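Local coordinates for citrate lyase subunit beta-like protein (Mycobacterium tuberculosis H37Rv, PDB 6CJ4) that is probably a magnesium-dependent lyase of the HpcH/HpaI aldolase family and may play a role in fatty acid biosynthesis, at residues Arg68-Ile73 and Tyr93-Leu98; Gly139-Ala144 and Leu184-Val189; Glu120-Ala125 and Ala149-Ser154; Asp42-Val47 and Arg72-Gly77. One frame throughout, in Å; residues are numbered along the deposited sequence.

Interaction 1: residues Arg68-Ile73 and Tyr93-Leu98; sequences RTVVRI and YTTVML. With AAE (acetoacetic acid), chain D; ACT (acetate ion), chain C.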
loop_
_atom_site.group_PDB
_atom_site.type_symbol
_atom_site.label_atom_id
_atom_site.label_comp_id
_atom_site.label_asym_id
_atom_site.label_seq_id
_atom_site.Cartn_x
_atom_site.Cartn_y
_atom_site.Cartn_z
ATOM N N ARG A 68 32.245 -6.409 -6.197
ATOM C CA ARG A 68 31.254 -6.054 -7.207
ATOM C C ARG A 68 30.400 -7.252 -7.603
ATOM O O ARG A 68 29.812 -7.258 -8.692
ATOM C CB ARG A 68 31.946 -5.457 -8.436
ATOM C CG ARG A 68 32.639 -4.136 -8.167
ATOM C CD ARG A 68 31.630 -3.060 -7.799
ATOM N NE ARG A 68 32.241 -1.736 -7.692
ATOM C CZ ARG A 68 32.534 -1.133 -6.542
ATOM N NH1 ARG A 68 32.269 -1.731 -5.388
ATOM N NH2 ARG A 68 33.086 0.072 -6.545
ATOM N N THR A 69 30.323 -8.268 -6.741
ATOM C CA THR A 69 29.626 -9.510 -7.048
ATOM C C THR A 69 28.779 -9.909 -5.853
ATOM O O THR A 69 29.267 -9.906 -4.718
ATOM C CB THR A 69 30.611 -10.640 -7.374
ATOM O OG1 THR A 69 31.510 -10.222 -8.408
ATOM C CG2 THR A 69 29.866 -11.889 -7.831
ATOM N N VAL A 70 27.520 -10.247 -6.119
ATOM C CA VAL A 70 26.570 -10.800 -5.160
ATOM C C VAL A 70 26.230 -12.205 -5.639
ATOM O O VAL A 70 26.228 -12.466 -6.846
ATOM C CB VAL A 70 25.296 -9.914 -5.076
ATOM C CG1 VAL A 70 24.197 -10.582 -4.254
ATOM C CG2 VAL A 70 25.636 -8.530 -4.517
ATOM N N VAL A 71 25.932 -13.115 -4.711
ATOM C CA VAL A 71 25.541 -14.476 -5.079
ATOM C C VAL A 71 24.096 -14.698 -4.655
ATOM O O VAL A 71 23.778 -14.634 -3.460
ATOM C CB VAL A 71 26.464 -15.531 -4.449
ATOM C CG1 VAL A 71 25.985 -16.941 -4.813
ATOM C CG2 VAL A 71 27.927 -15.329 -4.916
ATOM N N ARG A 72 23.212 -14.975 -5.619
ATOM C CA ARG A 72 21.846 -15.342 -5.251
ATOM C C ARG A 72 21.810 -16.818 -4.885
ATOM O O ARG A 72 22.082 -17.684 -5.728
ATOM C CB ARG A 72 20.831 -15.052 -6.357
ATOM C CG ARG A 72 19.416 -15.467 -5.894
ATOM C CD ARG A 72 18.284 -14.816 -6.699
ATOM N NE ARG A 72 18.123 -15.428 -8.011
ATOM C CZ ARG A 72 17.074 -15.202 -8.800
ATOM N NH1 ARG A 72 16.105 -14.391 -8.396
ATOM N NH2 ARG A 72 16.992 -15.797 -9.978
ATOM N N ILE A 73 21.493 -17.101 -3.621
ATOM C CA ILE A 73 21.397 -18.469 -3.135
ATOM C C ILE A 73 19.953 -18.939 -3.238
ATOM O O ILE A 73 19.094 -18.217 -3.753
ATOM C CB ILE A 73 21.927 -18.573 -1.695
ATOM C CG1 ILE A 73 21.081 -17.699 -0.751
ATOM C CG2 ILE A 73 23.384 -18.139 -1.680
ATOM C CD1 ILE A 73 21.560 -17.701 0.725
ATOM N N TYR A 93 33.220 -14.432 -1.486
ATOM C CA TYR A 93 32.016 -13.613 -1.547
ATOM C C TYR A 93 31.460 -13.395 -0.148
ATOM O O TYR A 93 31.501 -14.289 0.703
ATOM C CB TYR A 93 30.959 -14.252 -2.451
ATOM C CG TYR A 93 31.471 -14.454 -3.862
ATOM C CD1 TYR A 93 31.955 -13.382 -4.603
ATOM C CD2 TYR A 93 31.489 -15.715 -4.442
ATOM C CE1 TYR A 93 32.451 -13.564 -5.900
ATOM C CE2 TYR A 93 31.969 -15.907 -5.736
ATOM C CZ TYR A 93 32.449 -14.828 -6.460
ATOM O OH TYR A 93 32.932 -15.018 -7.751
ATOM N N THR A 94 30.978 -12.181 0.097
ATOM C CA THR A 94 30.450 -11.801 1.397
ATOM C C THR A 94 28.986 -11.386 1.371
ATOM O O THR A 94 28.402 -11.184 2.447
ATOM C CB THR A 94 31.260 -10.639 1.985
ATOM O OG1 THR A 94 31.096 -9.497 1.141
ATOM C CG2 THR A 94 32.750 -10.999 2.081
ATOM N N THR A 95 28.384 -11.227 0.195
ATOM C CA THR A 95 27.011 -10.746 0.089
ATOM C C THR A 95 26.181 -11.735 -0.708
ATOM O O THR A 95 26.568 -12.129 -1.814
ATOM C CB THR A 95 26.940 -9.368 -0.581
ATOM O OG1 THR A 95 27.798 -8.458 0.113
ATOM C CG2 THR A 95 25.494 -8.832 -0.560
ATOM N N VAL A 96 25.047 -12.132 -0.152
ATOM C CA VAL A 96 24.147 -13.054 -0.827
ATOM C C VAL A 96 22.804 -12.374 -1.031
ATOM O O VAL A 96 22.404 -11.488 -0.264
ATOM C CB VAL A 96 23.962 -14.373 -0.047
ATOM C CG1 VAL A 96 25.302 -15.131 0.038
ATOM C CG2 VAL A 96 23.400 -14.092 1.353
ATOM N N MET A 97 22.099 -12.818 -2.069
ATOM C CA MET A 97 20.714 -12.436 -2.314
ATOM C C MET A 97 19.810 -13.602 -1.931
ATOM O O MET A 97 20.010 -14.726 -2.403
ATOM C CB MET A 97 20.498 -12.059 -3.784
ATOM C CG MET A 97 19.061 -11.641 -4.089
ATOM S SD MET A 97 18.889 -11.103 -5.814
ATOM C CE MET A 97 19.530 -9.441 -5.724
ATOM N N LEU A 98 18.829 -13.335 -1.059
ATOM C CA LEU A 98 17.933 -14.367 -0.552
ATOM C C LEU A 98 16.615 -14.293 -1.301
ATOM O O LEU A 98 15.855 -13.335 -1.094
ATOM C CB LEU A 98 17.696 -14.183 0.952
ATOM C CG LEU A 98 16.667 -15.142 1.578
ATOM C CD1 LEU A 98 17.161 -16.592 1.561
ATOM C CD2 LEU A 98 16.344 -14.698 3.023
HETATM O O1 AAE D . 10.553 -13.717 -9.612
HETATM C C2 AAE D . 10.786 -12.713 -10.332
HETATM O O3 AAE D . 9.872 -11.869 -10.564
HETATM C C4 AAE D . 12.144 -12.496 -10.920
HETATM C C5 AAE D . 13.326 -12.604 -10.009
HETATM O O8 AAE D . 13.335 -13.457 -9.126
HETATM C C9 AAE D . 14.488 -11.695 -10.213
HETATM C C ACT C . 15.091 -14.588 -12.680
HETATM O O ACT C . 14.257 -14.113 -13.503
HETATM O OXT ACT C . 14.868 -15.160 -11.569
HETATM C CH3 ACT C . 16.597 -14.445 -13.115
HETATM O O HOH W 1 30.378 -10.574 -2.295
#
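The Tyr93 ring meets Thr69 and Val71 obliquely, with neither a clean face nor a clean edge turned to them. Val71 CG2 comes to 3.6 Å from Tyr93 CD2, and Thr69 CG2 packs near Tyr93 CE1, from the same side of the ring plane. The Tyr93 hydroxyl bonds to the backbone N of Leu64. The second flat group is the Arg72 guanidinium. Two ligand oxygens lie at its edge, in its plane. Arg72 NH1 donates to O8 of acetoacetate at 3.0 Å, and Arg72 NH2 gives a nearly straight bond of 2.7 Å to OXT of an acetate, with 174° at the hydrogen. With CG anti to the backbone N (chi1 180°), the Arg72 chain runs past Met97, and Arg72 CD comes 3.9 Å from Met97 SD. On the face of the sheet that carries Val71, Ile73 CG2 packs against Val96 CG1. The backbones pair in parallel: Val71 N bonds to Thr95 O, Met97 N to Val71 O at 2.8 Å, and Ile73 N to Met97 O. Beyond the paired part, a water joins Thr69 O to Thr94 N. Helix 79-89 covers the Ile73 and Val96 side, while Arg72 and Met97 face the barrel interior. This is the strand pair of a beta-alpha-beta unit in a TIM barrel, with the substrate-binding arginine at the C-terminal end of its strand.

Interaction 2: residues Gly139-Ala144 and Leu184-Val189; sequences GMMWGA and LALDAV. With AAE (acetoacetic acid), chain D.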
loop_
_atom_site.group_PDB
_atom_site.type_symbol
_atom_site.label_atom_id
_atom_site.label_comp_id
_atom_site.label_asym_id
_atom_site.label_seq_id
_atom_site.Cartn_x
_atom_site.Cartn_y
_atom_site.Cartn_z
ATOM N N GLY A 139 20.131 -4.670 1.584
ATOM C CA GLY A 139 19.291 -4.212 0.490
ATOM C C GLY A 139 18.014 -5.007 0.392
ATOM O O GLY A 139 17.899 -6.113 0.933
ATOM N N MET A 140 17.046 -4.428 -0.325
ATOM C CA MET A 140 15.777 -5.077 -0.629
ATOM C C MET A 140 15.534 -4.999 -2.127
ATOM O O MET A 140 15.754 -3.953 -2.746
ATOM C CB MET A 140 14.584 -4.421 0.089
ATOM C CG MET A 140 14.760 -4.251 1.603
ATOM S SD MET A 140 14.341 -5.776 2.461
ATOM C CE MET A 140 12.565 -5.898 2.168
ATOM N N MET A 141 15.074 -6.106 -2.692
ATOM C CA MET A 141 14.619 -6.174 -4.077
ATOM C C MET A 141 13.220 -6.771 -4.078
ATOM O O MET A 141 12.810 -7.430 -3.120
ATOM C CB MET A 141 15.579 -7.026 -4.922
ATOM C CG MET A 141 15.273 -7.103 -6.421
ATOM S SD MET A 141 16.495 -8.186 -7.219
ATOM C CE MET A 141 15.770 -8.258 -8.861
ATOM N N TRP A 142 12.475 -6.548 -5.159
ATOM C CA TRP A 142 11.200 -7.224 -5.311
ATOM C C TRP A 142 11.150 -7.951 -6.650
ATOM O O TRP A 142 11.886 -7.633 -7.593
ATOM C CB TRP A 142 10.011 -6.241 -5.155
ATOM C CG TRP A 142 9.797 -5.355 -6.329
ATOM C CD1 TRP A 142 10.584 -4.312 -6.725
ATOM C CD2 TRP A 142 8.719 -5.427 -7.259
ATOM N NE1 TRP A 142 10.062 -3.730 -7.858
ATOM C CE2 TRP A 142 8.918 -4.401 -8.209
ATOM C CE3 TRP A 142 7.600 -6.260 -7.382
ATOM C CZ2 TRP A 142 8.045 -4.188 -9.272
ATOM C CZ3 TRP A 142 6.727 -6.040 -8.424
ATOM C CH2 TRP A 142 6.958 -5.014 -9.367
ATOM N N GLY A 143 10.303 -8.977 -6.703
ATOM C CA GLY A 143 10.139 -9.781 -7.905
ATOM C C GLY A 143 8.678 -9.974 -8.255
ATOM O O GLY A 143 7.942 -10.629 -7.514
ATOM N N ALA A 144 8.251 -9.414 -9.390
ATOM C CA ALA A 144 6.832 -9.405 -9.739
ATOM C C ALA A 144 6.324 -10.779 -10.147
ATOM O O ALA A 144 5.145 -11.093 -9.927
ATOM C CB ALA A 144 6.571 -8.419 -10.884
ATOM N N LEU A 184 19.868 -0.512 0.562
ATOM C CA LEU A 184 19.739 -0.349 -0.884
ATOM C C LEU A 184 18.361 -0.806 -1.346
ATOM O O LEU A 184 17.814 -1.792 -0.846
ATOM C CB LEU A 184 20.800 -1.164 -1.619
ATOM C CG LEU A 184 22.226 -0.650 -1.772
ATOM C CD1 LEU A 184 23.059 -1.713 -2.474
ATOM C CD2 LEU A 184 22.264 0.649 -2.556
ATOM N N ALA A 185 17.812 -0.101 -2.334
ATOM C CA ALA A 185 16.533 -0.450 -2.946
ATOM C C ALA A 185 16.780 -0.843 -4.400
ATOM O O ALA A 185 17.308 -0.041 -5.176
ATOM C CB ALA A 185 15.551 0.721 -2.872
ATOM N N LEU A 186 16.407 -2.067 -4.758
ATOM C CA LEU A 186 16.633 -2.615 -6.094
ATOM C C LEU A 186 15.293 -2.838 -6.781
ATOM O O LEU A 186 14.425 -3.520 -6.231
ATOM C CB LEU A 186 17.401 -3.944 -6.030
ATOM C CG LEU A 186 18.879 -3.979 -5.621
ATOM C CD1 LEU A 186 19.087 -3.500 -4.188
ATOM C CD2 LEU A 186 19.397 -5.403 -5.756
ATOM N N ASP A 187 15.140 -2.302 -7.997
ATOM C CA ASP A 187 13.890 -2.466 -8.733
ATOM C C ASP A 187 13.916 -3.750 -9.566
ATOM O O ASP A 187 14.979 -4.270 -9.932
ATOM C CB ASP A 187 13.627 -1.252 -9.635
ATOM C CG ASP A 187 12.157 -1.096 -10.017
ATOM O OD1 ASP A 187 11.290 -1.683 -9.346
ATOM O OD2 ASP A 187 11.866 -0.388 -11.011
ATOM N N ALA A 188 12.721 -4.242 -9.880
ATOM C CA ALA A 188 12.536 -5.549 -10.500
ATOM C C ALA A 188 13.083 -5.596 -11.926
ATOM O O ALA A 188 13.152 -4.582 -12.626
ATOM C CB ALA A 188 11.051 -5.916 -10.527
ATOM N N VAL A 189 13.428 -6.812 -12.363
ATOM C CA VAL A 189 13.924 -7.033 -13.716
ATOM C C VAL A 189 12.828 -6.744 -14.732
ATOM O O VAL A 189 11.634 -6.950 -14.480
ATOM C CB VAL A 189 14.452 -8.470 -13.889
ATOM C CG1 VAL A 189 15.615 -8.748 -12.935
ATOM C CG2 VAL A 189 13.338 -9.495 -13.705
HETATM O O1 AAE D . 10.553 -13.717 -9.612
HETATM C C2 AAE D . 10.786 -12.713 -10.332
HETATM O O3 AAE D . 9.872 -11.869 -10.564
HETATM C C4 AAE D . 12.144 -12.496 -10.920
HETATM C C5 AAE D . 13.326 -12.604 -10.009
HETATM O O8 AAE D . 13.335 -13.457 -9.126
HETATM C C9 AAE D . 14.488 -11.695 -10.213
HETATM O O HOH W 2 12.688 -8.819 -10.150
#
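Trp142 CG stands between its backbone N and carbonyl carbon (chi1 75°), which swings the indole toward Asp187 and Ala188. Asp187 CG is anti to its own backbone N (chi1 -159°), and its carboxylate lies alongside the indole, the planes 28° apart. Trp142 NE1 donates to Asp187 OD1 at 2.8 Å. The bond is nearly straight and lies in the ring plane. OD1 also takes a weak bond from Ala188 N and a salt bridge from Arg171, so several donors hold the carboxylate. Ala188 CB sits over one face of the indole, 3.8 Å from the centroid of its five-membered ring, a CH-pi contact. Tyr163 meets the indole edge-to-face. On the sheet face that carries Leu186, Met141 is extended. Met141 CB packs on Leu186 CB at 3.7 Å. Met141 CE lies 4.1 Å from Val189 CG1. Met141 CE is also 3.9 Å from AAE C9 of the acetoacetate. Parallel backbone bonds run from Met140 N to Leu184 O and from Leu186 N to Met140 O. A water joins Trp142 O to Val189 N where the strands end. These are neighbouring parallel strands of a TIM barrel: Met141 and Leu186 fill its interior, and the residues after the strands border the ligand site.

Interaction 3: residues Glu120-Ala125 and Ala149-Ser154; sequences ETARGA and ATLGGS. With MG (magnesium ion), chain B; AAE (acetoacetic acid), chain D.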
loop_
_atom_site.group_PDB
_atom_site.type_symbol
_atom_site.label_atom_id
_atom_site.label_comp_id
_atom_site.label_asym_id
_atom_site.label_seq_id
_atom_site.Cartn_x
_atom_site.Cartn_y
_atom_site.Cartn_z
ATOM N N GLU A 120 9.261 -11.531 -2.968
ATOM C CA GLU A 120 8.555 -11.945 -4.176
ATOM C C GLU A 120 7.438 -12.921 -3.831
ATOM O O GLU A 120 7.092 -13.783 -4.646
ATOM C CB GLU A 120 9.540 -12.566 -5.193
ATOM C CG GLU A 120 10.453 -13.638 -4.595
ATOM C CD GLU A 120 11.519 -14.141 -5.564
ATOM O OE1 GLU A 120 11.423 -13.847 -6.779
ATOM O OE2 GLU A 120 12.456 -14.841 -5.106
ATOM N N THR A 121 6.894 -12.818 -2.616
ATOM C CA THR A 121 5.745 -13.594 -2.170
ATOM C C THR A 121 4.897 -12.690 -1.290
ATOM O O THR A 121 5.376 -11.670 -0.787
ATOM C CB THR A 121 6.147 -14.847 -1.363
ATOM O OG1 THR A 121 6.709 -14.441 -0.103
ATOM C CG2 THR A 121 7.162 -15.705 -2.113
ATOM N N ALA A 122 3.632 -13.083 -1.094
ATOM C CA ALA A 122 2.737 -12.281 -0.262
ATOM C C ALA A 122 3.249 -12.183 1.171
ATOM O O ALA A 122 3.192 -11.109 1.786
ATOM C CB ALA A 122 1.322 -12.862 -0.292
ATOM N N ARG A 123 3.750 -13.290 1.727
ATOM C CA ARG A 123 4.264 -13.237 3.093
ATOM C C ARG A 123 5.443 -12.272 3.198
ATOM O O ARG A 123 5.545 -11.506 4.165
ATOM C CB ARG A 123 4.656 -14.636 3.565
ATOM C CG ARG A 123 5.271 -14.636 4.955
ATOM C CD ARG A 123 4.231 -14.277 5.979
ATOM N NE ARG A 123 3.304 -15.389 6.156
ATOM C CZ ARG A 123 3.401 -16.298 7.120
ATOM N NH1 ARG A 123 4.381 -16.220 8.013
ATOM N NH2 ARG A 123 2.510 -17.280 7.193
ATOM N N GLY A 124 6.339 -12.281 2.210
ATOM C CA GLY A 124 7.444 -11.331 2.231
ATOM C C GLY A 124 6.971 -9.890 2.163
ATOM O O GLY A 124 7.531 -9.010 2.818
ATOM N N ALA A 125 5.931 -9.629 1.365
ATOM C CA ALA A 125 5.403 -8.271 1.278
ATOM C C ALA A 125 4.801 -7.834 2.603
ATOM O O ALA A 125 5.023 -6.701 3.052
ATOM C CB ALA A 125 4.361 -8.184 0.156
ATOM N N ALA A 149 2.996 -15.553 -9.211
ATOM C CA ALA A 149 2.905 -17.009 -9.232
ATOM C C ALA A 149 2.436 -17.542 -7.884
ATOM O O ALA A 149 1.531 -18.382 -7.815
ATOM C CB ALA A 149 4.255 -17.620 -9.615
ATOM N N THR A 150 3.026 -17.048 -6.796
ATOM C CA THR A 150 2.669 -17.563 -5.481
ATOM C C THR A 150 1.323 -17.031 -4.996
ATOM O O THR A 150 0.707 -17.656 -4.121
ATOM C CB THR A 150 3.778 -17.255 -4.465
ATOM O OG1 THR A 150 3.995 -15.843 -4.385
ATOM C CG2 THR A 150 5.096 -17.945 -4.876
ATOM N N LEU A 151 0.836 -15.913 -5.556
ATOM C CA LEU A 151 -0.549 -15.497 -5.335
ATOM C C LEU A 151 -1.546 -16.378 -6.074
ATOM O O LEU A 151 -2.754 -16.256 -5.845
ATOM C CB LEU A 151 -0.753 -14.034 -5.784
ATOM C CG LEU A 151 -0.030 -12.911 -5.032
ATOM C CD1 LEU A 151 -0.128 -11.577 -5.767
ATOM C CD2 LEU A 151 -0.590 -12.762 -3.632
ATOM N N GLY A 152 -1.075 -17.257 -6.958
ATOM C CA GLY A 152 -1.980 -18.033 -7.774
ATOM C C GLY A 152 -2.484 -17.319 -9.005
ATOM O O GLY A 152 -3.476 -17.757 -9.593
ATOM N N GLY A 153 -1.842 -16.222 -9.399
ATOM C CA GLY A 153 -2.245 -15.466 -10.567
ATOM C C GLY A 153 -1.565 -15.967 -11.827
ATOM O O GLY A 153 -0.907 -17.006 -11.846
ATOM N N SER A 154 -1.735 -15.199 -12.908
ATOM C CA SER A 154 -1.227 -15.639 -14.203
ATOM C C SER A 154 -0.545 -14.554 -15.025
ATOM O O SER A 154 0.001 -14.882 -16.083
ATOM C CB SER A 154 -2.358 -16.259 -15.034
ATOM O OG SER A 154 -3.424 -15.346 -15.207
HETATM MG MG MG B . 11.944 -14.918 -8.521
HETATM O O1 AAE D . 10.553 -13.717 -9.612
HETATM C C2 AAE D . 10.786 -12.713 -10.332
HETATM O O3 AAE D . 9.872 -11.869 -10.564
HETATM C C4 AAE D . 12.144 -12.496 -10.920
HETATM C C5 AAE D . 13.326 -12.604 -10.009
HETATM O O8 AAE D . 13.335 -13.457 -9.126
HETATM C C9 AAE D . 14.488 -11.695 -10.213
HETATM O O HOH W 3 13.385 -15.838 -7.269
HETATM O O HOH W 4 2.356 -14.954 -2.569
HETATM O O HOH W 5 12.506 -16.124 -10.149
#
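Thr150 OG1 and Ala122 N are joined by one water, the main polar link between the two segments. The water donates to Thr150 OG1 at 2.6 Å and accepts from Ala122 N at 2.7 Å. Thr150 OG1 also bonds to backbone carbonyls of its own helix, those of Asp146 and Leu147. It sits between the backbone N and carbonyl carbon of its residue (chi1 59°), which turns it back to that helix and beside Thr121 CA. There the contact is packing, as is that of the two threonine methyls. Leu151 CD2 touches Ala122 CB at 3.8 Å. Direct contact is thus small, and no direct hydrogen bond crosses.

Thr121 caps the helix that follows: its OG1 accepts from Gly124 N at 3.2 Å and is also bonded to Glu102. Gly152 closes the other helix with positive phi, in a Schellman motif. Glu120, just before the cap, binds the magnesium ion through OE1 at 2.1 Å. Acetoacetate O1 and O8 chelate the same ion, and two waters and Asp146 complete six ligands. One of these waters donates to Glu120 OE2 at 2.6 Å. Lys100 N also bonds to OE2, which helps fix the carboxylate.

The contact brings the start of helix 122-126, after strand 114-119, to the end of helix 144-150, after strand 137-142. Leu151 and Ala125 also rest on helix 165-180. The second subunit packs on Ala122, Ala149 and Leu151, and Arg123 bonds to its Ala180 O, so the contact lies at the trimer interface.

Interaction 4: residues Asp42-Val47 and Arg72-Gly77; sequences DLEDGV and RINAGG. With AAE (acetoacetic acid), chain D; ACT (acetate ion), chain C.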
loop_
_atom_site.group_PDB
_atom_site.type_symbol
_atom_site.label_atom_id
_atom_site.label_comp_id
_atom_site.label_asym_id
_atom_site.label_seq_id
_atom_site.Cartn_x
_atom_site.Cartn_y
_atom_site.Cartn_z
ATOM N N ASP A 42 24.068 -16.388 -10.052
ATOM C CA ASP A 42 22.776 -16.935 -9.665
ATOM C C ASP A 42 22.871 -18.442 -9.468
ATOM O O ASP A 42 23.192 -19.174 -10.408
ATOM C CB ASP A 42 21.727 -16.598 -10.723
ATOM C CG ASP A 42 20.319 -16.901 -10.264
ATOM O OD1 ASP A 42 20.110 -17.141 -9.045
ATOM O OD2 ASP A 42 19.416 -16.902 -11.129
ATOM N N LEU A 43 22.545 -18.905 -8.261
ATOM C CA LEU A 43 22.375 -20.328 -7.994
ATOM C C LEU A 43 20.909 -20.746 -7.926
ATOM O O LEU A 43 20.628 -21.943 -7.778
ATOM C CB LEU A 43 23.072 -20.707 -6.680
ATOM C CG LEU A 43 24.578 -20.458 -6.618
ATOM C CD1 LEU A 43 25.056 -20.601 -5.167
ATOM C CD2 LEU A 43 25.338 -21.418 -7.554
ATOM N N GLU A 44 19.978 -19.796 -8.021
ATOM C CA GLU A 44 18.554 -20.094 -7.889
ATOM C C GLU A 44 17.900 -20.228 -9.263
ATOM O O GLU A 44 18.346 -21.044 -10.070
ATOM C CB GLU A 44 17.848 -19.031 -7.037
ATOM C CG GLU A 44 16.545 -19.532 -6.372
ATOM C CD GLU A 44 15.347 -18.618 -6.625
ATOM O OE1 GLU A 44 15.422 -17.744 -7.520
ATOM O OE2 GLU A 44 14.326 -18.775 -5.919
ATOM N N ASP A 45 16.862 -19.430 -9.555
ATOM C CA ASP A 45 15.966 -19.770 -10.660
ATOM C C ASP A 45 16.631 -19.705 -12.027
ATOM O O ASP A 45 16.118 -20.311 -12.972
ATOM C CB ASP A 45 14.726 -18.870 -10.643
ATOM C CG ASP A 45 13.669 -19.371 -9.678
ATOM O OD1 ASP A 45 13.860 -20.480 -9.133
ATOM O OD2 ASP A 45 12.665 -18.660 -9.458
ATOM N N GLY A 46 17.750 -18.998 -12.164
ATOM C CA GLY A 46 18.437 -19.007 -13.446
ATOM C C GLY A 46 19.184 -20.285 -13.754
ATOM O O GLY A 46 19.681 -20.431 -14.878
ATOM N N VAL A 47 19.286 -21.212 -12.801
ATOM C CA VAL A 47 20.022 -22.457 -12.999
ATOM C C VAL A 47 19.072 -23.632 -12.817
ATOM O O VAL A 47 18.388 -23.732 -11.790
ATOM C CB VAL A 47 21.222 -22.571 -12.041
ATOM C CG1 VAL A 47 21.898 -23.919 -12.219
ATOM C CG2 VAL A 47 22.203 -21.452 -12.324
ATOM N N ARG A 72 23.212 -14.975 -5.619
ATOM C CA ARG A 72 21.846 -15.342 -5.251
ATOM C C ARG A 72 21.810 -16.818 -4.885
ATOM O O ARG A 72 22.082 -17.684 -5.728
ATOM C CB ARG A 72 20.831 -15.052 -6.357
ATOM C CG ARG A 72 19.416 -15.467 -5.894
ATOM C CD ARG A 72 18.284 -14.816 -6.699
ATOM N NE ARG A 72 18.123 -15.428 -8.011
ATOM C CZ ARG A 72 17.074 -15.202 -8.800
ATOM N NH1 ARG A 72 16.105 -14.391 -8.396
ATOM N NH2 ARG A 72 16.992 -15.797 -9.978
ATOM N N ILE A 73 21.493 -17.101 -3.621
ATOM C CA ILE A 73 21.397 -18.469 -3.135
ATOM C C ILE A 73 19.953 -18.939 -3.238
ATOM O O ILE A 73 19.094 -18.217 -3.753
ATOM C CB ILE A 73 21.927 -18.573 -1.695
ATOM C CG1 ILE A 73 21.081 -17.699 -0.751
ATOM C CG2 ILE A 73 23.384 -18.139 -1.680
ATOM C CD1 ILE A 73 21.560 -17.701 0.725
ATOM N N ASN A 74 19.679 -20.152 -2.774
ATOM C CA ASN A 74 18.327 -20.681 -2.835
ATOM C C ASN A 74 17.561 -20.318 -1.565
ATOM O O ASN A 74 18.107 -19.732 -0.625
ATOM C CB ASN A 74 18.374 -22.187 -3.096
ATOM C CG ASN A 74 18.706 -22.494 -4.553
ATOM O OD1 ASN A 74 17.813 -22.564 -5.398
ATOM N ND2 ASN A 74 19.997 -22.620 -4.860
ATOM N N ALA A 75 16.265 -20.629 -1.569
ATOM C CA ALA A 75 15.352 -20.119 -0.554
ATOM C C ALA A 75 15.613 -20.753 0.815
ATOM O O ALA A 75 16.167 -21.852 0.934
ATOM C CB ALA A 75 13.898 -20.374 -0.973
ATOM N N GLY A 76 15.187 -20.043 1.856
ATOM C CA GLY A 76 15.402 -20.535 3.207
ATOM C C GLY A 76 14.730 -21.882 3.416
ATOM O O GLY A 76 13.642 -22.147 2.897
ATOM N N GLY A 77 15.400 -22.746 4.166
ATOM C CA GLY A 77 14.857 -24.044 4.498
ATOM C C GLY A 77 15.036 -25.115 3.447
ATOM O O GLY A 77 14.662 -26.268 3.696
HETATM O O1 AAE D . 10.553 -13.717 -9.612
HETATM C C2 AAE D . 10.786 -12.713 -10.332
HETATM O O3 AAE D . 9.872 -11.869 -10.564
HETATM C C4 AAE D . 12.144 -12.496 -10.920
HETATM C C5 AAE D . 13.326 -12.604 -10.009
HETATM O O8 AAE D . 13.335 -13.457 -9.126
HETATM C C9 AAE D . 14.488 -11.695 -10.213
HETATM C C ACT C . 15.091 -14.588 -12.680
HETATM O O ACT C . 14.257 -14.113 -13.503
HETATM O OXT ACT C . 14.868 -15.160 -11.569
HETATM C CH3 ACT C . 16.597 -14.445 -13.115
HETATM O O HOH W 6 14.277 -20.753 -4.307
#
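Asp42 and Arg72 form a two-point salt bridge, the guanidinium meeting the carboxylate side-on. Arg72 NE donates to Asp42 OD1 at 2.8 Å, in the guanidinium plane and almost straight (176°). Arg72 NH2 reaches Asp42 OD2 at 2.9 Å on the syn side, tilted out of the carboxylate plane. Glu44 OE1 lies over the centre of one guanidinium face, 3.3 Å from Arg72 CZ. This long, weak ion pair is of charges alone, since no N-H points at OE1. Lys100 forms salt bridges to Glu44 OE2 and Asp45.

Each Asp42 oxygen also takes a backbone N-H, from the opposite face of the carboxylate to the arginine nitrogen. Glu44 N binds OD1 in an Asx turn, and Gly46 N binds OD2. The four bonds fix the carboxylate's rotation. Such loops follow the C-terminal ends of TIM-barrel strands, where the active site of this fold lies. Here they steady the substrate-binding arginine.

Among backbone bonds, Leu43 N donates to Arg72 O at 2.8 Å, continuing the parallel pairing. Asn74 ND2 adds a side-chain bond to Leu43 O at 3.1 Å, from well above the carbonyl plane, and also bonds to Asp84.

In van der Waals contact, Glu44 CG lies 3.4 Å from Asn74 OD1.

All four contacts touch the acetoacetate at the mouth of one barrel. Interactions 1 and 4 share Arg72 and Ile73, with centres about 10 Å apart: the first sets the arginine on its strand, the second holds its head group. Interactions 1 and 2 lie on different strand pairs, yet meet in the barrel core, where Met97 CE lies 3.6 Å from Met141 SD. Interaction 3 supplies Glu120, a magnesium ligand. It joins interaction 2 where Gly143 O packs 3.4 Å from Glu120 CB. The side chains of Arg72 and Glu120 are about 5 Å apart, and Arg72 NH1 and the magnesium ion both hold acetoacetate O8.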